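Alkaline serine protease (Pseudoalteromonas sp., PDB 1Y9Z) probably cleaves peptide bonds as a cold-adapted, subtilisin-like serine endopeptidase of an Antarctic bacterium, with an inserted beta-barrel domain and bound calcium and sodium ions. Local coordinates at residues T4-T9 against S199-A204; L40-V45 against P87-N92; V232-L237 against V331-V336; Y289-S294 against P320-A325. All blocks are in the same frame, centred on the assembly; numbering follows the deposited sequence.

Interaction 1 of 4, residues T4-T9 against S199-A204; sequences TPWGQT and SGPGEA
Trp6 lays its indole against Pro201, whose CB sits over one ring face in a CH-pi contact, 3.9 Å from the centroid of the six-membered ring and 29° off its normal. CH2 of Trp6 is the nearest ring atom, 3.5 Å from Pro201 CB. The indole edge takes the polar part: NE1 of Trp6 donates to Ala204 O over 3.1 Å, with 148° at the hydrogen. Ala204 O lies near the ring plane, whereas the donor stands above the carbonyl plane and off its lone pairs. Beside it, Glu203 O lies in the ring plane, 3.3 Å from CZ2 of Trp6. A proline over the face and a bonded carbonyl at the edge fix the ring's rotation. The torsion behind this (chi1 72°) sets CG of Trp6 between its own N and carbonyl carbon. Gly7 CA comes within 3.4 Å of Pro201 CG; any CB at Gly7 would collide with Pro201. The helix starts from Pro5 at its N-cap, with Pro5 O receiving Gln8 N. Phe10 meets Trp6 edge-to-face, and the Glu203 carboxylate turns elsewhere, to Asn319 N. The short helix 6-10 is thus docked at the end of strand 196-201, which pairs with strand 174-180 in the subtilisin-like sheet, while helix 368-385, which begins at Thr368 and Ser369 of the phenylmethanesulfonic acid pocket, touches both Pro201 and Gln8 through His374.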
loop_
_atom_site.group_PDB
_atom_site.type_symbol
_atom_site.label_atom_id
_atom_site.label_comp_id
_atom_site.label_asym_id
_atom_site.label_seq_id
_atom_site.Cartn_x
_atom_site.Cartn_y
_atom_site.Cartn_z
ATOM N N THR A 4 3.343 -0.857 13.235
ATOM C CA THR A 4 2.562 -1.854 12.521
ATOM C C THR A 4 1.552 -1.079 11.678
ATOM O O THR A 4 0.563 -0.562 12.205
ATOM C CB THR A 4 1.797 -2.787 13.488
ATOM O OG1 THR A 4 2.732 -3.529 14.280
ATOM C CG2 THR A 4 0.926 -3.761 12.711
ATOM N N PRO A 5 1.794 -0.968 10.361
ATOM C CA PRO A 5 0.864 -0.237 9.492
ATOM C C PRO A 5 -0.546 -0.809 9.598
ATOM O O PRO A 5 -0.716 -2.015 9.788
ATOM C CB PRO A 5 1.478 -0.406 8.102
ATOM C CG PRO A 5 2.225 -1.704 8.210
ATOM C CD PRO A 5 2.865 -1.600 9.572
ATOM N N TRP A 6 -1.550 0.056 9.473
ATOM C CA TRP A 6 -2.941 -0.370 9.599
ATOM C C TRP A 6 -3.308 -1.583 8.754
ATOM O O TRP A 6 -4.063 -2.443 9.202
ATOM C CB TRP A 6 -3.904 0.785 9.281
ATOM C CG TRP A 6 -3.985 1.179 7.830
ATOM C CD1 TRP A 6 -3.234 2.123 7.187
ATOM C CD2 TRP A 6 -4.885 0.647 6.848
ATOM N NE1 TRP A 6 -3.614 2.215 5.867
ATOM C CE2 TRP A 6 -4.624 1.319 5.633
ATOM C CE3 TRP A 6 -5.888 -0.332 6.879
ATOM C CZ2 TRP A 6 -5.331 1.043 4.454
ATOM C CZ3 TRP A 6 -6.592 -0.608 5.705
ATOM C CH2 TRP A 6 -6.308 0.080 4.511
ATOM N N GLY A 7 -2.772 -1.659 7.542
ATOM C CA GLY A 7 -3.082 -2.780 6.674
ATOM C C GLY A 7 -2.729 -4.123 7.282
ATOM O O GLY A 7 -3.456 -5.106 7.112
ATOM N N GLN A 8 -1.605 -4.176 7.992
ATOM C CA GLN A 8 -1.164 -5.416 8.620
ATOM C C GLN A 8 -2.160 -5.901 9.664
ATOM O O GLN A 8 -2.403 -7.099 9.796
ATOM C CB GLN A 8 0.200 -5.221 9.287
ATOM C CG GLN A 8 1.343 -4.912 8.329
ATOM C CD GLN A 8 1.534 -5.982 7.276
ATOM O OE1 GLN A 8 1.403 -7.175 7.555
ATOM N NE2 GLN A 8 1.866 -5.562 6.058
ATOM N N THR A 9 -2.730 -4.961 10.409
ATOM C CA THR A 9 -3.695 -5.298 11.444
ATOM C C THR A 9 -5.055 -5.677 10.862
ATOM O O THR A 9 -5.699 -6.612 11.342
ATOM C CB THR A 9 -3.884 -4.125 12.426
ATOM O OG1 THR A 9 -2.617 -3.773 12.996
ATOM C CG2 THR A 9 -4.840 -4.515 13.546
ATOM N N SER A 199 -10.169 -7.923 -1.895
ATOM C CA SER A 199 -9.599 -6.618 -1.591
ATOM C C SER A 199 -8.516 -6.656 -0.529
ATOM O O SER A 199 -8.455 -7.571 0.297
ATOM C CB SER A 199 -10.692 -5.656 -1.122
ATOM O OG SER A 199 -11.679 -5.465 -2.119
ATOM N N GLY A 200 -7.665 -5.638 -0.564
ATOM C CA GLY A 200 -6.597 -5.521 0.408
ATOM C C GLY A 200 -6.302 -4.057 0.659
ATOM O O GLY A 200 -6.749 -3.194 -0.099
ATOM N N PRO A 201 -5.570 -3.737 1.735
ATOM C CA PRO A 201 -5.222 -2.352 2.067
ATOM C C PRO A 201 -4.443 -1.727 0.905
ATOM O O PRO A 201 -3.408 -2.261 0.498
ATOM C CB PRO A 201 -4.365 -2.511 3.320
ATOM C CG PRO A 201 -4.950 -3.744 3.971
ATOM C CD PRO A 201 -5.137 -4.666 2.794
ATOM N N GLY A 202 -4.931 -0.603 0.376
ATOM C CA GLY A 202 -4.262 0.025 -0.752
ATOM C C GLY A 202 -4.176 1.543 -0.781
ATOM O O GLY A 202 -3.721 2.112 -1.773
ATOM N N GLU A 203 -4.621 2.208 0.280
ATOM C CA GLU A 203 -4.540 3.666 0.350
ATOM C C GLU A 203 -3.714 4.008 1.582
ATOM O O GLU A 203 -3.979 3.502 2.672
ATOM C CB GLU A 203 -5.936 4.289 0.470
ATOM C CG GLU A 203 -5.963 5.811 0.682
ATOM C CD GLU A 203 -5.436 6.619 -0.500
ATOM O OE1 GLU A 203 -5.451 6.115 -1.644
ATOM O OE2 GLU A 203 -5.024 7.780 -0.291
ATOM N N ALA A 204 -2.704 4.852 1.398
ATOM C CA ALA A 204 -1.832 5.266 2.497
ATOM C C ALA A 204 -1.187 4.052 3.158
ATOM O O ALA A 204 -1.378 3.802 4.352
ATOM C CB ALA A 204 -2.631 6.068 3.529
#

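Interaction 2 of 4, residues L40-V45 against P87-N92; sequences LNANNV and PNQNAN
Two loops leading into a parallel strand pair of the subtilisin-like alpha/beta sheet, 44-47 beside 92-100, are laced together by Gln89 and Asn44, each reaching for backbone carbonyls of the other loop. Leu40 to Asn43 form a type I turn, and Ala42 O receives NE2 of Gln89 over 2.9 Å in a nearly straight bond, 167° at the hydrogen. Ala42 O lies in the amide plane of Gln89, but the donor stands above the carbonyl plane. The extended chain of Gln89 beyond CG (chi2 163°) carries the amide that far. In the other direction, ND2 of Asn44 is shared between Gln89 O and Asn90 O, 3.0 Å from each, both weak and bent bonds. Asn44 is also the centre of an inverse gamma turn. The amide of buried Asn43 works through two waters. One donates to Asn43 OD1 and to Ala91 O and accepts from Asn44 N at 2.9 Å; the other lies 2.7 Å from Asn43 OD1 and accepts from Gln89 N. The opposite end of that amide, ND2, is held by Ala74 O and the hydroxyl of Tyr33, and the side chain touches Ile76, a residue of the nearby calcium site. Further on, Asn92 ND2 is bonded to Arg24 O, and CA of Asn92 makes a CA-H...O contact with Asn44 O at 3.5 Å.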
loop_
_atom_site.group_PDB
_atom_site.type_symbol
_atom_site.label_atom_id
_atom_site.label_comp_id
_atom_site.label_asym_id
_atom_site.label_seq_id
_atom_site.Cartn_x
_atom_site.Cartn_y
_atom_site.Cartn_z
ATOM N N LEU A 40 14.907 -5.595 5.480
ATOM C CA LEU A 40 14.817 -6.597 4.416
ATOM C C LEU A 40 16.067 -7.452 4.228
ATOM O O LEU A 40 16.004 -8.532 3.643
ATOM C CB LEU A 40 14.508 -5.915 3.082
ATOM C CG LEU A 40 13.176 -5.182 2.949
ATOM C CD1 LEU A 40 13.145 -4.439 1.621
ATOM C CD2 LEU A 40 12.031 -6.181 3.037
ATOM N N ASN A 41 17.197 -6.966 4.722
ATOM C CA ASN A 41 18.469 -7.658 4.573
ATOM C C ASN A 41 18.503 -9.113 5.034
ATOM O O ASN A 41 18.965 -9.988 4.302
ATOM C CB ASN A 41 19.560 -6.883 5.317
ATOM C CG ASN A 41 20.938 -7.470 5.105
ATOM O OD1 ASN A 41 21.540 -7.302 4.045
ATOM N ND2 ASN A 41 21.443 -8.172 6.111
ATOM N N ALA A 42 18.005 -9.365 6.240
ATOM C CA ALA A 42 18.044 -10.704 6.822
ATOM C C ALA A 42 16.889 -11.658 6.539
ATOM O O ALA A 42 16.658 -12.600 7.301
ATOM C CB ALA A 42 18.259 -10.591 8.328
ATOM N N ASN A 43 16.156 -11.429 5.456
ATOM C CA ASN A 43 15.072 -12.337 5.106
ATOM C C ASN A 43 15.674 -13.524 4.356
ATOM O O ASN A 43 16.815 -13.461 3.898
ATOM C CB ASN A 43 14.045 -11.654 4.197
ATOM C CG ASN A 43 12.921 -11.001 4.971
ATOM O OD1 ASN A 43 12.438 -11.551 5.959
ATOM N ND2 ASN A 43 12.480 -9.834 4.515
ATOM N N ASN A 44 14.914 -14.609 4.257
ATOM C CA ASN A 44 15.367 -15.786 3.521
ATOM C C ASN A 44 15.004 -15.474 2.081
ATOM O O ASN A 44 14.076 -16.053 1.508
ATOM C CB ASN A 44 14.629 -17.036 3.996
ATOM C CG ASN A 44 14.742 -17.233 5.486
ATOM O OD1 ASN A 44 15.778 -16.935 6.080
ATOM N ND2 ASN A 44 13.682 -17.741 6.101
ATOM N N VAL A 45 15.755 -14.544 1.507
ATOM C CA VAL A 45 15.502 -14.079 0.159
ATOM C C VAL A 45 16.586 -14.439 -0.844
ATOM O O VAL A 45 17.781 -14.341 -0.561
ATOM C CB VAL A 45 15.296 -12.538 0.169
ATOM C CG1 VAL A 45 16.545 -11.842 0.700
ATOM C CG2 VAL A 45 14.950 -12.044 -1.227
ATOM N N PRO A 87 6.858 -11.368 9.162
ATOM C CA PRO A 87 8.042 -10.645 9.630
ATOM C C PRO A 87 9.123 -11.373 10.421
ATOM O O PRO A 87 10.116 -10.751 10.802
ATOM C CB PRO A 87 7.418 -9.554 10.473
ATOM C CG PRO A 87 6.383 -10.358 11.237
ATOM C CD PRO A 87 5.780 -11.282 10.166
ATOM N N ASN A 88 8.962 -12.667 10.665
ATOM C CA ASN A 88 9.943 -13.369 11.483
ATOM C C ASN A 88 11.056 -14.153 10.800
ATOM O O ASN A 88 11.611 -15.086 11.386
ATOM C CB ASN A 88 9.208 -14.258 12.487
ATOM C CG ASN A 88 8.209 -13.479 13.321
ATOM O OD1 ASN A 88 6.998 -13.596 13.133
ATOM N ND2 ASN A 88 8.715 -12.661 14.238
ATOM N N GLN A 89 11.391 -13.776 9.571
ATOM C CA GLN A 89 12.481 -14.421 8.843
ATOM C C GLN A 89 12.311 -15.933 8.660
ATOM O O GLN A 89 13.254 -16.707 8.845
ATOM C CB GLN A 89 13.800 -14.116 9.564
ATOM C CG GLN A 89 14.140 -12.630 9.583
ATOM C CD GLN A 89 15.186 -12.269 10.619
ATOM O OE1 GLN A 89 14.871 -12.047 11.789
ATOM N NE2 GLN A 89 16.440 -12.212 10.193
ATOM N N ASN A 90 11.108 -16.340 8.271
ATOM C CA ASN A 90 10.801 -17.750 8.052
ATOM C C ASN A 90 10.451 -18.029 6.591
ATOM O O ASN A 90 10.980 -18.957 5.981
ATOM C CB ASN A 90 9.635 -18.176 8.946
ATOM C CG ASN A 90 10.023 -18.263 10.409
ATOM O OD1 ASN A 90 9.307 -17.773 11.284
ATOM N ND2 ASN A 90 11.156 -18.900 10.681
ATOM N N ALA A 91 9.556 -17.220 6.037
ATOM C CA ALA A 91 9.129 -17.395 4.657
ATOM C C ALA A 91 10.278 -17.296 3.665
ATOM O O ALA A 91 11.229 -16.542 3.872
ATOM C CB ALA A 91 8.068 -16.362 4.313
ATOM N N ASN A 92 10.187 -18.073 2.591
ATOM C CA ASN A 92 11.194 -18.039 1.542
ATOM C C ASN A 92 10.668 -17.072 0.498
ATOM O O ASN A 92 9.514 -17.166 0.079
ATOM C CB ASN A 92 11.381 -19.418 0.914
ATOM C CG ASN A 92 11.896 -20.433 1.900
ATOM O OD1 ASN A 92 13.024 -20.330 2.384
ATOM N ND2 ASN A 92 11.066 -21.420 2.217
HETATM O O HOH W 1 12.311 -14.549 5.437
HETATM O O HOH W 2 10.314 -12.333 7.370
#

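Interaction 3 of 4, residues V232-L237 against V331-V336; sequences VPHNRL and VPSVSV
Val232 and Ser335 form a hydrogen-bonded antiparallel pair in what is probably the inserted beta-barrel domain, joining strands 232-240 and 333-336. Val232 N donates to Ser335 O at 2.9 Å, almost straight at 173°, and Ser335 N returns the bond to Val232 O at 2.8 Å; both donors lie in the carbonyl plane they address. Pro233 faces Val334 in the next, non-hydrogen-bonded pair, a position where its missing N-H costs the ladder nothing. The third bond, from His234 N to Ser333 O over 3.1 Å, is tilted 22° from the carbonyl plane, and that oxygen also receives ND2 of Asn356. His234 O is satisfied by NH2 of Arg215. The imidazole of His234 turns back over the partner strand, with Val334 C 4.1 Å above the ring plane, over its centre. With an alanine here the ring is gone, which would probably open a gap over the Val334 peptide. Val334 packs on Ala217 of strand 214-221 and Val354 of strand 351-360. On the face shared with Val232, OG of Ser335, anti to its own N at chi1 170°, is bonded to Arg281 NH2 and Gln318 O.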
loop_
_atom_site.group_PDB
_atom_site.type_symbol
_atom_site.label_atom_id
_atom_site.label_comp_id
_atom_site.label_asym_id
_atom_site.label_seq_id
_atom_site.Cartn_x
_atom_site.Cartn_y
_atom_site.Cartn_z
ATOM N N VAL A 232 0.517 11.250 7.200
ATOM C CA VAL A 232 1.021 11.268 5.838
ATOM C C VAL A 232 1.525 12.628 5.377
ATOM O O VAL A 232 0.802 13.620 5.447
ATOM C CB VAL A 232 -0.079 10.803 4.859
ATOM C CG1 VAL A 232 0.449 10.801 3.435
ATOM C CG2 VAL A 232 -0.573 9.426 5.255
ATOM N N PRO A 233 2.784 12.695 4.912
ATOM C CA PRO A 233 3.311 13.980 4.445
ATOM C C PRO A 233 2.597 14.317 3.136
ATOM O O PRO A 233 2.487 13.468 2.252
ATOM C CB PRO A 233 4.800 13.694 4.258
ATOM C CG PRO A 233 4.818 12.252 3.864
ATOM C CD PRO A 233 3.794 11.627 4.792
ATOM N N HIS A 234 2.098 15.543 3.012
ATOM C CA HIS A 234 1.378 15.924 1.801
ATOM C C HIS A 234 2.164 15.726 0.517
ATOM O O HIS A 234 3.260 16.269 0.353
ATOM C CB HIS A 234 0.918 17.383 1.863
ATOM C CG HIS A 234 -0.481 17.561 2.364
ATOM N ND1 HIS A 234 -1.467 16.617 2.181
ATOM C CD2 HIS A 234 -1.073 18.604 2.992
ATOM C CE1 HIS A 234 -2.605 17.070 2.677
ATOM N NE2 HIS A 234 -2.393 18.274 3.174
ATOM N N ASN A 235 1.594 14.944 -0.395
ATOM C CA ASN A 235 2.213 14.689 -1.686
ATOM C C ASN A 235 1.937 15.929 -2.532
ATOM O O ASN A 235 1.004 15.954 -3.335
ATOM C CB ASN A 235 1.583 13.452 -2.336
ATOM C CG ASN A 235 2.281 13.045 -3.619
ATOM O OD1 ASN A 235 1.833 12.134 -4.318
ATOM N ND2 ASN A 235 3.383 13.711 -3.935
ATOM N N ARG A 236 2.751 16.960 -2.327
ATOM C CA ARG A 236 2.607 18.228 -3.030
ATOM C C ARG A 236 3.141 18.229 -4.453
ATOM O O ARG A 236 4.239 17.737 -4.725
ATOM C CB ARG A 236 3.293 19.336 -2.224
ATOM C CG ARG A 236 3.247 20.724 -2.853
ATOM C CD ARG A 236 3.689 21.763 -1.828
ATOM N NE ARG A 236 3.696 23.133 -2.336
ATOM C CZ ARG A 236 4.785 23.769 -2.761
ATOM N NH1 ARG A 236 4.695 25.018 -3.201
ATOM N NH2 ARG A 236 5.964 23.161 -2.747
ATOM N N LEU A 237 2.346 18.796 -5.355
ATOM C CA LEU A 237 2.703 18.907 -6.762
ATOM C C LEU A 237 2.529 20.359 -7.194
ATOM O O LEU A 237 1.540 21.001 -6.842
ATOM C CB LEU A 237 1.787 18.031 -7.621
ATOM C CG LEU A 237 1.665 16.537 -7.309
ATOM C CD1 LEU A 237 0.654 15.915 -8.262
ATOM C CD2 LEU A 237 3.017 15.861 -7.448
ATOM N N VAL A 331 4.708 25.684 3.574
ATOM C CA VAL A 331 4.908 25.231 4.946
ATOM C C VAL A 331 4.615 23.733 5.014
ATOM O O VAL A 331 3.970 23.181 4.120
ATOM C CB VAL A 331 3.963 25.962 5.925
ATOM C CG1 VAL A 331 4.183 27.463 5.838
ATOM C CG2 VAL A 331 2.514 25.613 5.612
ATOM N N PRO A 332 5.092 23.055 6.069
ATOM C CA PRO A 332 4.827 21.617 6.169
ATOM C C PRO A 332 3.357 21.324 6.454
ATOM O O PRO A 332 2.766 21.890 7.374
ATOM C CB PRO A 332 5.752 21.172 7.303
ATOM C CG PRO A 332 5.841 22.397 8.166
ATOM C CD PRO A 332 5.980 23.507 7.156
ATOM N N SER A 333 2.769 20.451 5.645
ATOM C CA SER A 333 1.374 20.071 5.819
ATOM C C SER A 333 1.253 18.552 5.746
ATOM O O SER A 333 1.971 17.898 4.985
ATOM C CB SER A 333 0.501 20.747 4.752
ATOM O OG SER A 333 0.934 20.441 3.440
ATOM N N VAL A 334 0.352 17.997 6.551
ATOM C CA VAL A 334 0.158 16.554 6.607
ATOM C C VAL A 334 -1.314 16.154 6.576
ATOM O O VAL A 334 -2.203 16.997 6.709
ATOM C CB VAL A 334 0.790 15.968 7.891
ATOM C CG1 VAL A 334 2.268 16.326 7.955
ATOM C CG2 VAL A 334 0.061 16.497 9.123
ATOM N N SER A 335 -1.552 14.856 6.411
ATOM C CA SER A 335 -2.901 14.303 6.362
ATOM C C SER A 335 -3.060 13.182 7.388
ATOM O O SER A 335 -2.193 12.319 7.509
ATOM C CB SER A 335 -3.185 13.758 4.958
ATOM O OG SER A 335 -4.394 13.018 4.920
ATOM N N VAL A 336 -4.165 13.204 8.129
ATOM C CA VAL A 336 -4.454 12.180 9.131
ATOM C C VAL A 336 -5.910 11.740 8.973
ATOM O O VAL A 336 -6.712 12.459 8.373
ATOM C CB VAL A 336 -4.242 12.705 10.578
ATOM C CG1 VAL A 336 -2.788 13.117 10.782
ATOM C CG2 VAL A 336 -5.170 13.877 10.853
#

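Interaction 4 of 4, residues Y289-S294 against P320-A325; sequences YPEINS and PFLVDA
The helix of a beta-alpha-beta unit in the probable insert domain, 291-300 between parallel strands 275-280 and 305-309, rests its N-terminal part and the preceding Tyr289 on the short strand 321-323. Pro320 comes first: its CG lies 3.4 Å from CD of Glu291, against the carboxylate that Arg281 binds in a salt bridge. Replacing Glu291 with an alanine would probably leave Arg281 without this charge partner and open a gap beside Pro320. Phe321 follows: its side chain runs beside that of Tyr289 and points the same way, though the ring planes are almost perpendicular (89°), and CD1 of Phe321 is 3.9 Å from CE1 of Tyr289. Leu322 sends CD1 against Ile292, 3.7 Å from Ile292 CA, its side chain crossing that of Ile292 at about a right angle. CG2 of Val323 packs 3.5 Å from CB of Tyr289. Val323 O lies 3.3 Å from CB of Ile292, and Val323 N donates to a water. The same water accepts from Ile292 N at 3.0 Å and sits beside Tyr289 O, joining residues 289-292 and the strand through backbone atoms. Asp324 closes the row, its carboxylate fixed by Arg236 and by the backbone N of Asp328 and Ile329. With that group anti to its own N (chi1 -163°), OD2 of Asp324 passes 3.7 Å from CD1 of Ile292.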
loop_
_atom_site.group_PDB
_atom_site.type_symbol
_atom_site.label_atom_id
_atom_site.label_comp_id
_atom_site.label_asym_id
_atom_site.label_seq_id
_atom_site.Cartn_x
_atom_site.Cartn_y
_atom_site.Cartn_z
ATOM N N TYR A 289 -9.023 17.226 -7.485
ATOM C CA TYR A 289 -8.028 17.154 -6.417
ATOM C C TYR A 289 -8.209 18.374 -5.512
ATOM O O TYR A 289 -7.475 19.356 -5.622
ATOM C CB TYR A 289 -6.631 17.139 -7.035
ATOM C CG TYR A 289 -6.422 15.977 -7.981
ATOM C CD1 TYR A 289 -6.171 14.696 -7.496
ATOM C CD2 TYR A 289 -6.521 16.149 -9.362
ATOM C CE1 TYR A 289 -6.025 13.610 -8.359
ATOM C CE2 TYR A 289 -6.379 15.070 -10.236
ATOM C CZ TYR A 289 -6.132 13.803 -9.727
ATOM O OH TYR A 289 -6.003 12.732 -10.580
ATOM N N PRO A 290 -9.188 18.311 -4.593
ATOM C CA PRO A 290 -9.540 19.368 -3.639
ATOM C C PRO A 290 -8.687 19.560 -2.385
ATOM O O PRO A 290 -8.967 20.459 -1.592
ATOM C CB PRO A 290 -10.975 19.015 -3.278
ATOM C CG PRO A 290 -10.903 17.527 -3.200
ATOM C CD PRO A 290 -10.106 17.163 -4.446
ATOM N N GLU A 291 -7.660 18.740 -2.194
ATOM C CA GLU A 291 -6.828 18.861 -0.999
ATOM C C GLU A 291 -6.356 20.296 -0.749
ATOM O O GLU A 291 -6.282 20.743 0.397
ATOM C CB GLU A 291 -5.613 17.933 -1.103
ATOM C CG GLU A 291 -4.918 17.671 0.231
ATOM C CD GLU A 291 -5.780 16.872 1.198
ATOM O OE1 GLU A 291 -5.331 16.609 2.335
ATOM O OE2 GLU A 291 -6.913 16.502 0.824
ATOM N N ILE A 292 -6.055 21.015 -1.826
ATOM C CA ILE A 292 -5.573 22.390 -1.733
ATOM C C ILE A 292 -6.543 23.375 -1.072
ATOM O O ILE A 292 -6.119 24.382 -0.505
ATOM C CB ILE A 292 -5.200 22.932 -3.138
ATOM C CG1 ILE A 292 -4.555 24.316 -3.020
ATOM C CG2 ILE A 292 -6.440 23.000 -4.018
ATOM C CD1 ILE A 292 -3.237 24.318 -2.266
ATOM N N ASN A 293 -7.838 23.091 -1.132
ATOM C CA ASN A 293 -8.820 23.996 -0.542
ATOM C C ASN A 293 -8.692 24.170 0.969
ATOM O O ASN A 293 -8.497 25.288 1.448
ATOM C CB ASN A 293 -10.232 23.545 -0.915
ATOM C CG ASN A 293 -10.478 23.616 -2.407
ATOM O OD1 ASN A 293 -10.220 24.643 -3.037
ATOM N ND2 ASN A 293 -10.974 22.529 -2.982
ATOM N N SER A 294 -8.799 23.078 1.720
ATOM C CA SER A 294 -8.673 23.159 3.174
ATOM C C SER A 294 -7.254 23.564 3.553
ATOM O O SER A 294 -7.043 24.339 4.487
ATOM C CB SER A 294 -9.006 21.812 3.826
ATOM O OG SER A 294 -10.393 21.525 3.751
ATOM N N PRO A 320 -3.731 11.884 -0.506
ATOM C CA PRO A 320 -4.073 12.538 -1.770
ATOM C C PRO A 320 -3.004 13.427 -2.375
ATOM O O PRO A 320 -2.027 13.789 -1.719
ATOM C CB PRO A 320 -5.309 13.338 -1.400
ATOM C CG PRO A 320 -4.935 13.851 -0.041
ATOM C CD PRO A 320 -4.303 12.627 0.634
ATOM N N PHE A 321 -3.198 13.776 -3.641
ATOM C CA PHE A 321 -2.278 14.668 -4.320
ATOM C C PHE A 321 -2.637 16.084 -3.895
ATOM O O PHE A 321 -3.799 16.489 -3.983
ATOM C CB PHE A 321 -2.420 14.566 -5.842
ATOM C CG PHE A 321 -1.865 13.302 -6.425
ATOM C CD1 PHE A 321 -2.707 12.258 -6.787
ATOM C CD2 PHE A 321 -0.496 13.158 -6.620
ATOM C CE1 PHE A 321 -2.193 11.084 -7.336
ATOM C CE2 PHE A 321 0.031 11.990 -7.167
ATOM C CZ PHE A 321 -0.821 10.951 -7.526
ATOM N N LEU A 322 -1.651 16.825 -3.407
ATOM C CA LEU A 322 -1.878 18.209 -3.019
ATOM C C LEU A 322 -1.474 19.027 -4.234
ATOM O O LEU A 322 -0.313 19.417 -4.379
ATOM C CB LEU A 322 -1.017 18.598 -1.812
ATOM C CG LEU A 322 -1.050 20.085 -1.425
ATOM C CD1 LEU A 322 -2.478 20.527 -1.133
ATOM C CD2 LEU A 322 -0.163 20.314 -0.210
ATOM N N VAL A 323 -2.431 19.249 -5.129
ATOM C CA VAL A 323 -2.181 20.018 -6.340
ATOM C C VAL A 323 -2.149 21.493 -5.955
ATOM O O VAL A 323 -3.177 22.086 -5.636
ATOM C CB VAL A 323 -3.281 19.764 -7.390
ATOM C CG1 VAL A 323 -2.960 20.509 -8.674
ATOM C CG2 VAL A 323 -3.393 18.273 -7.663
ATOM N N ASP A 324 -0.950 22.067 -5.984
ATOM C CA ASP A 324 -0.726 23.460 -5.607
ATOM C C ASP A 324 -0.364 24.296 -6.837
ATOM O O ASP A 324 0.809 24.559 -7.100
ATOM C CB ASP A 324 0.406 23.502 -4.578
ATOM C CG ASP A 324 0.467 24.808 -3.813
ATOM O OD1 ASP A 324 1.357 24.927 -2.947
ATOM O OD2 ASP A 324 -0.361 25.706 -4.064
ATOM N N ALA A 325 -1.385 24.715 -7.578
ATOM C CA ALA A 325 -1.204 25.499 -8.795
ATOM C C ALA A 325 -0.340 26.749 -8.642
ATOM O O ALA A 325 0.518 27.017 -9.482
ATOM C CB ALA A 325 -2.565 25.882 -9.367
HETATM O O HOH W 3 -5.141 19.571 -4.263
#

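Interactions 1 and 3 are buried; 2 and 4 lie partly at the surface. Interactions 1 and 2 reach the same subtilisin-like sheet, the first by an indole clasped near the chain's centre, the second by amides and waters about 20 Å away (centre to centre). In interactions 3 and 4, strands 333-336 and 321-323 both pair with strand 232-240, antiparallel and parallel respectively, with Asn235 O probably bonded to Leu322 N at 2.8 Å. Backbone bonds dominate interaction 3, apolar packing with one bridging water interaction 4. Ala204 of interaction 1 touches Val232 of interaction 3, a packing touch probably made between the catalytic and insert domains, whereas interactions 2 and 4 stand on opposite sides of the chain's centre.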